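Nrps/pks (Streptomyces albus, PDB 4OPE) probably catalyses decarboxylative Claisen condensation of acyl chains as a ketosynthase domain of the AT-less type I polyketide synthase that makes oxazolomycin. Local coordinates at residues T465-A479 against V505-A517. Numbering follows the deposited sequence.
Sequences TARTAEFLRGEGRAA and VDDLADALEDHLA
Leu-472 and Arg-473 of helix 458-473 enter holes on helix 505-516, a knobs-into-holes pairing of two near-antiparallel helices. Over 465-473 and 505-516 the axes cross at -147° and come within 8.9 Å. The pair packs beside strands 449-455 and 496-502. Leu-472 sits among Val-505, Leu-508, Ala-509 and Leu-512, and its CD1 meets CD2 of Leu-508. Leu-512 answers as a knob among Thr-465, Thr-468, Ala-469 and Leu-472. At the far end Thr-465 CG2 lies 3.6 Å from Leu-516 CD2. Arg-473 bends at chi2 (-80°) and lays one guanidinium face over Ala-509 CB, 3.4 Å from CZ. Glu-513 OE2 and Asp-510 OD1 lie at its edge. Arg-473 NE bonds Glu-513 OE2 at 2.8 Å and Arg-473 NH2 bonds Glu-513 OE1, tilted from the guanidinium plane, at 3.2 Å, both from above the carboxylate plane. Arg-473 NH2 also donates almost straight to Asp-510 OD1 (2.8 Å, 177°). An alanine in place of Glu-513 would probably leave NE of Arg-473 without its mate, take one of two partners from NH2, and leave the guanidinium held mainly by Asp-510. In the turn after the helix, Arg-477 NH1 forms a salt bridge to Asp-506 OD2 whose hydrogen bond is weak. A water links Asp-506 OD1 to Leu-472 O. The segments thus join through a largely buried apolar seam, with a salt-bridge network along its more exposed flank that fixes the rotation of Arg-473.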
loop_
_atom_site.group_PDB
_atom_site.type_symbol
_atom_site.label_atom_id
_atom_site.label_comp_id
_atom_site.label_asym_id
_atom_site.label_seq_id
_atom_site.Cartn_x
_atom_site.Cartn_y
_atom_site.Cartn_z
ATOM N N THR A 465 -3.750 -1.725 -37.680
ATOM C CA THR A 465 -3.151 -1.474 -38.990
ATOM C C THR A 465 -3.195 -0.004 -39.323
ATOM O O THR A 465 -2.189 0.587 -39.714
ATOM C CB THR A 465 -3.857 -2.277 -40.095
ATOM O OG1 THR A 465 -3.662 -3.687 -39.870
ATOM C CG2 THR A 465 -3.294 -1.961 -41.469
ATOM N N ALA A 466 -4.348 0.604 -39.142
ATOM C CA ALA A 466 -4.506 2.062 -39.360
ATOM C C ALA A 466 -3.586 2.921 -38.472
ATOM O O ALA A 466 -2.973 3.896 -38.940
ATOM C CB ALA A 466 -5.972 2.472 -39.138
ATOM N N ARG A 467 -3.507 2.587 -37.187
ATOM C CA ARG A 467 -2.698 3.374 -36.270
ATOM C C ARG A 467 -1.241 3.266 -36.642
ATOM O O ARG A 467 -0.502 4.234 -36.558
ATOM C CB ARG A 467 -2.906 2.885 -34.859
ATOM C CG ARG A 467 -4.225 3.304 -34.252
ATOM C CD ARG A 467 -4.694 2.378 -33.140
ATOM N NE ARG A 467 -3.679 2.158 -32.112
ATOM C CZ ARG A 467 -3.374 3.031 -31.133
ATOM N NH1 ARG A 467 -2.424 2.705 -30.247
ATOM N NH2 ARG A 467 -4.008 4.208 -31.020
ATOM N N THR A 468 -0.835 2.075 -37.064
ATOM C CA THR A 468 0.538 1.819 -37.431
ATOM C C THR A 468 0.958 2.568 -38.718
ATOM O O THR A 468 2.014 3.241 -38.778
ATOM C CB THR A 468 0.755 0.288 -37.592
ATOM O OG1 THR A 468 0.537 -0.366 -36.326
ATOM C CG2 THR A 468 2.171 -0.013 -38.088
ATOM N N ALA A 469 0.150 2.453 -39.768
ATOM C CA ALA A 469 0.413 3.263 -40.946
ATOM C C ALA A 469 0.476 4.729 -40.606
ATOM O O ALA A 469 1.298 5.451 -41.140
ATOM C CB ALA A 469 -0.655 3.055 -41.990
ATOM N N GLU A 470 -0.395 5.192 -39.734
ATOM C CA GLU A 470 -0.424 6.613 -39.439
ATOM C C GLU A 470 0.845 7.060 -38.702
ATOM O O GLU A 470 1.400 8.124 -38.974
ATOM C CB GLU A 470 -1.682 6.949 -38.658
ATOM C CG GLU A 470 -1.798 8.411 -38.267
ATOM C CD GLU A 470 -2.889 8.652 -37.217
ATOM O OE1 GLU A 470 -2.956 7.880 -36.205
ATOM O OE2 GLU A 470 -3.678 9.617 -37.410
ATOM N N PHE A 471 1.316 6.235 -37.795
ATOM C CA PHE A 471 2.541 6.501 -37.100
ATOM C C PHE A 471 3.722 6.544 -38.043
ATOM O O PHE A 471 4.635 7.354 -37.858
ATOM C CB PHE A 471 2.782 5.404 -36.062
ATOM C CG PHE A 471 4.095 5.498 -35.393
ATOM C CD1 PHE A 471 4.301 6.440 -34.406
ATOM C CD2 PHE A 471 5.132 4.685 -35.765
ATOM C CE1 PHE A 471 5.523 6.551 -33.772
ATOM C CE2 PHE A 471 6.372 4.784 -35.138
ATOM C CZ PHE A 471 6.558 5.710 -34.129
ATOM N N LEU A 472 3.721 5.634 -39.023
ATOM C CA LEU A 472 4.820 5.489 -39.988
ATOM C C LEU A 472 4.893 6.619 -40.994
ATOM O O LEU A 472 5.947 6.880 -41.529
ATOM C CB LEU A 472 4.664 4.181 -40.757
ATOM C CG LEU A 472 4.835 2.855 -40.000
ATOM C CD1 LEU A 472 4.464 1.716 -40.921
ATOM C CD2 LEU A 472 6.245 2.642 -39.474
ATOM N N ARG A 473 3.767 7.276 -41.249
ATOM C CA ARG A 473 3.733 8.491 -42.042
ATOM C C ARG A 473 4.121 9.727 -41.207
ATOM O O ARG A 473 4.537 10.742 -41.751
ATOM C CB ARG A 473 2.327 8.727 -42.557
ATOM C CG ARG A 473 1.796 7.712 -43.523
ATOM C CD ARG A 473 2.338 7.970 -44.899
ATOM N NE ARG A 473 1.713 7.057 -45.849
ATOM C CZ ARG A 473 2.311 6.527 -46.920
ATOM N NH1 ARG A 473 3.574 6.792 -47.203
ATOM N NH2 ARG A 473 1.632 5.697 -47.705
ATOM N N GLY A 474 3.939 9.649 -39.888
ATOM C CA GLY A 474 4.175 10.786 -38.986
ATOM C C GLY A 474 5.501 10.680 -38.279
ATOM O O GLY A 474 6.546 10.663 -38.920
ATOM N N GLU A 475 5.478 10.527 -36.965
ATOM C CA GLU A 475 6.727 10.574 -36.204
ATOM C C GLU A 475 7.546 9.320 -36.432
ATOM O O GLU A 475 8.718 9.279 -36.118
ATOM C CB GLU A 475 6.487 10.786 -34.700
ATOM C CG GLU A 475 5.455 11.869 -34.353
ATOM C CD GLU A 475 5.953 12.953 -33.385
ATOM O OE1 GLU A 475 5.332 13.125 -32.299
ATOM O OE2 GLU A 475 6.944 13.654 -33.723
ATOM N N GLY A 476 6.939 8.281 -36.983
ATOM C CA GLY A 476 7.682 7.067 -37.230
ATOM C C GLY A 476 8.430 6.975 -38.535
ATOM O O GLY A 476 9.104 5.964 -38.773
ATOM N N ARG A 477 8.320 8.003 -39.382
ATOM C CA ARG A 477 8.984 7.988 -40.683
ATOM C C ARG A 477 10.496 7.895 -40.556
ATOM O O ARG A 477 11.138 7.283 -41.372
ATOM C CB ARG A 477 8.613 9.200 -41.510
ATOM C CG ARG A 477 8.942 8.987 -42.956
ATOM C CD ARG A 477 8.591 10.195 -43.802
ATOM N NE ARG A 477 9.032 9.985 -45.180
ATOM C CZ ARG A 477 10.294 10.051 -45.580
ATOM N NH1 ARG A 477 10.589 9.825 -46.858
ATOM N NH2 ARG A 477 11.266 10.344 -44.718
ATOM N N ALA A 478 11.047 8.434 -39.483
ATOM C CA ALA A 478 12.473 8.360 -39.226
ATOM C C ALA A 478 12.939 7.066 -38.580
ATOM O O ALA A 478 14.136 6.885 -38.365
ATOM C CB ALA A 478 12.872 9.507 -38.315
ATOM N N ALA A 479 12.013 6.176 -38.243
ATOM C CA ALA A 479 12.357 4.948 -37.572
ATOM C C ALA A 479 13.145 4.021 -38.486
ATOM O O ALA A 479 12.841 3.896 -39.672
ATOM C CB ALA A 479 11.090 4.278 -37.100
ATOM N N VAL A 505 10.068 2.144 -44.505
ATOM C CA VAL A 505 8.910 2.647 -43.840
ATOM C C VAL A 505 7.830 3.175 -44.801
ATOM O O VAL A 505 6.660 2.874 -44.634
ATOM C CB VAL A 505 9.398 3.694 -42.862
ATOM C CG1 VAL A 505 8.292 4.619 -42.497
ATOM C CG2 VAL A 505 9.962 2.998 -41.644
ATOM N N ASP A 506 8.208 3.940 -45.806
ATOM C CA ASP A 506 7.211 4.503 -46.729
ATOM C C ASP A 506 6.511 3.391 -47.481
ATOM O O ASP A 506 5.275 3.413 -47.689
ATOM C CB ASP A 506 7.847 5.372 -47.792
ATOM C CG ASP A 506 8.343 6.664 -47.279
ATOM O OD1 ASP A 506 8.273 6.866 -46.046
ATOM O OD2 ASP A 506 8.817 7.478 -48.132
ATOM N N ASP A 507 7.294 2.422 -47.929
ATOM C CA ASP A 507 6.659 1.399 -48.703
ATOM C C ASP A 507 5.827 0.496 -47.835
ATOM O O ASP A 507 4.866 -0.041 -48.307
ATOM C CB ASP A 507 7.615 0.688 -49.700
ATOM C CG ASP A 507 8.503 -0.334 -49.068
ATOM O OD1 ASP A 507 7.976 -1.360 -48.594
ATOM O OD2 ASP A 507 9.745 -0.138 -49.132
ATOM N N LEU A 508 6.149 0.380 -46.556
ATOM C CA LEU A 508 5.269 -0.317 -45.608
ATOM C C LEU A 508 3.941 0.440 -45.417
ATOM O O LEU A 508 2.862 -0.157 -45.552
ATOM C CB LEU A 508 5.961 -0.457 -44.274
ATOM C CG LEU A 508 5.172 -1.076 -43.115
ATOM C CD1 LEU A 508 4.684 -2.455 -43.476
ATOM C CD2 LEU A 508 6.080 -1.134 -41.898
ATOM N N ALA A 509 4.016 1.740 -45.126
ATOM C CA ALA A 509 2.804 2.546 -45.027
ATOM C C ALA A 509 1.932 2.429 -46.280
ATOM O O ALA A 509 0.735 2.239 -46.189
ATOM C CB ALA A 509 3.160 4.000 -44.771
ATOM N N ASP A 510 2.536 2.560 -47.452
ATOM C CA ASP A 510 1.838 2.350 -48.704
ATOM C C ASP A 510 1.033 1.043 -48.703
ATOM O O ASP A 510 -0.136 1.009 -49.125
ATOM C CB ASP A 510 2.860 2.234 -49.839
ATOM C CG ASP A 510 3.472 3.578 -50.253
ATOM O OD1 ASP A 510 2.917 4.650 -49.927
ATOM O OD2 ASP A 510 4.525 3.549 -50.942
ATOM N N ALA A 511 1.666 -0.051 -48.282
ATOM C CA ALA A 511 0.991 -1.312 -48.368
ATOM C C ALA A 511 -0.162 -1.371 -47.385
ATOM O O ALA A 511 -1.234 -1.860 -47.718
ATOM C CB ALA A 511 1.951 -2.464 -48.108
ATOM N N LEU A 512 0.084 -0.915 -46.159
ATOM C CA LEU A 512 -0.937 -0.879 -45.122
ATOM C C LEU A 512 -2.089 0.025 -45.552
ATOM O O LEU A 512 -3.224 -0.315 -45.412
ATOM C CB LEU A 512 -0.337 -0.408 -43.794
ATOM C CG LEU A 512 0.799 -1.275 -43.254
ATOM C CD1 LEU A 512 1.207 -0.798 -41.894
ATOM C CD2 LEU A 512 0.480 -2.745 -43.140
ATOM N N GLU A 513 -1.806 1.165 -46.132
ATOM C CA GLU A 513 -2.900 2.038 -46.602
ATOM C C GLU A 513 -3.710 1.356 -47.726
ATOM O O GLU A 513 -4.930 1.364 -47.700
ATOM C CB GLU A 513 -2.351 3.408 -47.003
ATOM C CG GLU A 513 -1.779 4.122 -45.792
ATOM C CD GLU A 513 -1.317 5.552 -46.048
ATOM O OE1 GLU A 513 -1.476 6.081 -47.197
ATOM O OE2 GLU A 513 -0.773 6.150 -45.063
ATOM N N ASP A 514 -3.027 0.694 -48.656
ATOM C CA ASP A 514 -3.706 -0.050 -49.711
ATOM C C ASP A 514 -4.641 -1.079 -49.096
ATOM O O ASP A 514 -5.771 -1.216 -49.508
ATOM C CB ASP A 514 -2.703 -0.739 -50.650
ATOM C CG ASP A 514 -1.999 0.240 -51.587
ATOM O OD1 ASP A 514 -2.515 1.342 -51.799
ATOM O OD2 ASP A 514 -0.913 -0.079 -52.125
ATOM N N HIS A 515 -4.179 -1.789 -48.085
ATOM C CA HIS A 515 -4.962 -2.876 -47.533
ATOM C C HIS A 515 -6.197 -2.270 -46.912
ATOM O O HIS A 515 -7.268 -2.817 -47.058
ATOM C CB HIS A 515 -4.132 -3.688 -46.522
ATOM C CG HIS A 515 -4.909 -4.738 -45.785
ATOM N ND1 HIS A 515 -5.591 -4.482 -44.614
ATOM C CD2 HIS A 515 -5.110 -6.050 -46.053
ATOM C CE1 HIS A 515 -6.174 -5.589 -44.188
ATOM N NE2 HIS A 515 -5.892 -6.557 -45.041
ATOM N N LEU A 516 -6.046 -1.116 -46.259
ATOM C CA LEU A 516 -7.176 -0.441 -45.586
ATOM C C LEU A 516 -8.224 0.082 -46.572
ATOM O O LEU A 516 -9.399 0.170 -46.240
ATOM C CB LEU A 516 -6.692 0.709 -44.661
ATOM C CG LEU A 516 -5.763 0.248 -43.527
ATOM C CD1 LEU A 516 -5.112 1.394 -42.788
ATOM C CD2 LEU A 516 -6.462 -0.686 -42.555
ATOM N N ALA A 517 -7.791 0.433 -47.776
ATOM C CA ALA A 517 -8.683 0.967 -48.798
ATOM C C ALA A 517 -9.412 -0.130 -49.594
ATOM O O ALA A 517 -10.187 0.167 -50.488
ATOM C CB ALA A 517 -7.878 1.825 -49.740
HETATM O O HOH W 1 5.997 6.891 -44.478
#